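Local coordinates for protein thiol transferase (Phanerochaete chrysosporium, PDB 4F0B) that binds oxidized glutathione and, as a Ure2p-type glutathione transferase, probably catalyses glutathione-dependent thiol transfer reactions, at residues A[31-36]-A[96-101]. Numbering follows the deposited sequence.
Sequences AVYGGP and DKENAF
Y33, in the last turn of helix 20-33, pushes its hydroxyl into the type I beta turn D96-N99, in the stretch joining the thioredoxin-like domain of this GST fold to the helical domain. Two hydrogen bonds grip that oxygen. Y33 OH donates to D96 OD1 at 2.6 Å. It also accepts from E98 N at 2.9 Å, with an N-H...O angle of 152°. D96 OD1 lies at the edge of the Y33 ring, near its plane, and receives the hydroxyl on its anti side, while the carboxylate is turned 68° from the ring. D96, whose chi1 of -173° sets CG opposite the backbone N, turns its carboxylate forward to the backbone just past the turn, where OD1 also accepts from A100 N and OD2 from F101 N; S102 OG is a further partner of OD2. The side chain of E98 runs antiparallel to Y33, its OE2 4.0 Å from Y33 CE1. A phenylalanine in place of Y33 would probably leave E98 N without its acceptor and D96 OD1 with one donor fewer, so that the turn is held less firmly to the helix end. Beside this polar knot, V32 CG1 covers the centre of the Y33 ring, while its other methyl, CG2, meets F101 CZ at 3.8 Å.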
ATOM      1  N   ALA A  31     -24.771  -2.137   9.990  1.00 12.09           N
ATOM      2  CA  ALA A  31     -26.041  -2.404   9.318  1.00 15.28           C
ATOM      3  C   ALA A  31     -26.312  -3.892   9.125  1.00 16.57           C
ATOM      4  O   ALA A  31     -27.477  -4.316   9.105  1.00 20.18           O
ATOM      5  CB  ALA A  31     -26.105  -1.684   7.984  1.00 12.90           C
ATOM      6  N   VAL A  32     -25.266  -4.686   8.974  1.00 13.19           N
ATOM      7  CA  VAL A  32     -25.428  -6.130   8.789  1.00 13.35           C
ATOM      8  C   VAL A  32     -25.460  -6.912  10.106  1.00 13.27           C
ATOM      9  O   VAL A  32     -26.319  -7.791  10.282  1.00 17.72           O
ATOM     10  CB  VAL A  32     -24.323  -6.688   7.859  1.00 13.44           C
ATOM     11  CG1 VAL A  32     -24.289  -8.244   7.943  1.00 14.05           C
ATOM     12  CG2 VAL A  32     -24.550  -6.192   6.431  1.00 14.30           C
ATOM     13  N   TYR A  33     -24.594  -6.544  11.052  1.00 14.53           N
ATOM     14  CA  TYR A  33     -24.355  -7.312  12.276  1.00 15.83           C
ATOM     15  C   TYR A  33     -24.847  -6.670  13.567  1.00 16.61           C
ATOM     16  O   TYR A  33     -24.878  -7.336  14.608  1.00 18.81           O
ATOM     17  CB  TYR A  33     -22.853  -7.586  12.442  1.00 13.05           C
ATOM     18  CG  TYR A  33     -22.231  -8.371  11.301  1.00 12.22           C
ATOM     19  CD1 TYR A  33     -22.464  -9.732  11.157  1.00 16.96           C
ATOM     20  CD2 TYR A  33     -21.409  -7.742  10.371  1.00 11.00           C
ATOM     21  CE1 TYR A  33     -21.924 -10.466  10.120  1.00 14.75           C
ATOM     22  CE2 TYR A  33     -20.847  -8.464   9.324  1.00 14.01           C
ATOM     23  CZ  TYR A  33     -21.101  -9.823   9.205  1.00 12.75           C
ATOM     24  OH  TYR A  33     -20.550 -10.552   8.188  1.00 13.65           O
ATOM     25  N   GLY A  34     -25.187  -5.389  13.513  1.00 15.03           N
ATOM     26  CA  GLY A  34     -25.645  -4.660  14.687  1.00 16.04           C
ATOM     27  C   GLY A  34     -24.506  -4.065  15.519  1.00 17.46           C
ATOM     28  O   GLY A  34     -24.732  -3.486  16.584  1.00 20.51           O
ATOM     29  N   GLY A  35     -23.272  -4.188  15.021  1.00 13.30           N
ATOM     30  CA  GLY A  35     -22.091  -3.643  15.677  1.00 15.01           C
ATOM     31  C   GLY A  35     -20.874  -3.875  14.781  1.00 16.86           C
ATOM     32  O   GLY A  35     -21.022  -4.458  13.702  1.00 15.28           O
ATOM     33  N   PRO A  36     -19.678  -3.418  15.197  1.00 15.91           N
ATOM     34  CA  PRO A  36     -19.401  -2.774  16.485  1.00 13.87           C
ATOM     35  C   PRO A  36     -19.757  -1.287  16.526  1.00 15.05           C
ATOM     36  O   PRO A  36     -19.598  -0.557  15.541  1.00 16.90           O
ATOM     37  CB  PRO A  36     -17.884  -2.945  16.636  1.00 14.69           C
ATOM     38  CG  PRO A  36     -17.370  -2.872  15.195  1.00 14.83           C
ATOM     39  CD  PRO A  36     -18.464  -3.513  14.354  1.00 16.31           C
ATOM     40  N   ASP A  96     -16.433  -9.164  10.377  1.00 12.88           N
ATOM     41  CA  ASP A  96     -17.217  -9.544   9.211  1.00 12.56           C
ATOM     42  C   ASP A  96     -17.311 -11.069   9.145  1.00 13.71           C
ATOM     43  O   ASP A  96     -16.791 -11.705   8.227  1.00 14.39           O
ATOM     44  CB  ASP A  96     -16.582  -8.947   7.940  1.00 11.26           C
ATOM     45  CG  ASP A  96     -17.423  -9.158   6.691  1.00 10.62           C
ATOM     46  OD1 ASP A  96     -18.643  -9.395   6.814  1.00 11.54           O
ATOM     47  OD2 ASP A  96     -16.871  -9.034   5.582  1.00 10.76           O
ATOM     48  N   LYS A  97     -17.992 -11.638  10.143  1.00 16.20           N
ATOM     49  CA  LYS A  97     -17.973 -13.086  10.345  1.00 20.60           C
ATOM     50  C   LYS A  97     -18.616 -13.900   9.226  1.00 22.51           C
ATOM     51  O   LYS A  97     -18.285 -15.072   9.039  1.00 24.23           O
ATOM     52  CB  LYS A  97     -18.578 -13.446  11.708  1.00 26.38           C
ATOM     53  CG  LYS A  97     -17.624 -13.106  12.869  1.00 33.47           C
ATOM     54  CD  LYS A  97     -16.186 -13.556  12.550  1.00 36.68           C
ATOM     55  CE  LYS A  97     -15.206 -13.150  13.650  1.00 39.23           C
ATOM     56  NZ  LYS A  97     -13.797 -13.573  13.347  1.00 37.71           N
ATOM     57  N   GLU A  98     -19.510 -13.273   8.468  1.00 15.15           N
ATOM     58  CA  GLU A  98     -20.129 -13.941   7.325  1.00 15.68           C
ATOM     59  C   GLU A  98     -19.534 -13.495   5.995  1.00 14.92           C
ATOM     60  O   GLU A  98     -20.097 -13.811   4.939  1.00 16.46           O
ATOM     61  CB  GLU A  98     -21.643 -13.725   7.337  1.00 17.87           C
ATOM     62  CG  GLU A  98     -22.324 -14.388   8.538  1.00 28.89           C
ATOM     63  CD  GLU A  98     -23.734 -13.887   8.760  1.00 37.10           C
ATOM     64  OE1 GLU A  98     -24.434 -13.602   7.764  1.00 40.11           O
ATOM     65  OE2 GLU A  98     -24.147 -13.768   9.934  1.00 45.17           O
ATOM     66  N   ASN A  99     -18.417 -12.767   6.040  1.00 12.33           N
ATOM     67  CA  ASN A  99     -17.732 -12.361   4.808  1.00 14.26           C
ATOM     68  C   ASN A  99     -18.668 -11.658   3.817  1.00 12.67           C
ATOM     69  O   ASN A  99     -18.736 -11.975   2.623  1.00 14.98           O
ATOM     70  CB  ASN A  99     -17.023 -13.574   4.190  1.00 18.15           C
ATOM     71  CG  ASN A  99     -15.828 -14.023   5.020  1.00 21.26           C
ATOM     72  OD1 ASN A  99     -15.847 -15.093   5.630  1.00 25.74           O
ATOM     73  ND2 ASN A  99     -14.805 -13.192   5.075  1.00 21.83           N
ATOM     74  N   ALA A 100     -19.387 -10.672   4.342  1.00 11.63           N
ATOM     75  CA  ALA A 100     -20.252  -9.865   3.508  1.00 11.50           C
ATOM     76  C   ALA A 100     -19.474  -8.824   2.715  1.00 11.52           C
ATOM     77  O   ALA A 100     -19.912  -8.419   1.635  1.00 12.47           O
ATOM     78  CB  ALA A 100     -21.292  -9.184   4.340  1.00 12.87           C
ATOM     79  N   PHE A 101     -18.307  -8.424   3.224  1.00  9.17           N
ATOM     80  CA  PHE A 101     -17.525  -7.309   2.662  1.00  8.50           C
ATOM     81  C   PHE A 101     -16.077  -7.651   2.456  1.00  8.67           C
ATOM     82  O   PHE A 101     -15.256  -6.759   2.196  1.00  8.00           O
ATOM     83  CB  PHE A 101     -17.589  -6.102   3.630  1.00 10.65           C
ATOM     84  CG  PHE A 101     -18.991  -5.656   3.925  1.00  9.02           C
ATOM     85  CD1 PHE A 101     -19.755  -5.068   2.931  1.00 10.23           C
ATOM     86  CD2 PHE A 101     -19.579  -5.878   5.156  1.00 10.16           C
ATOM     87  CE1 PHE A 101     -21.058  -4.672   3.154  1.00 10.23           C
ATOM     88  CE2 PHE A 101     -20.903  -5.479   5.407  1.00 11.44           C
ATOM     89  CZ  PHE A 101     -21.660  -4.877   4.402  1.00 11.88           C
TER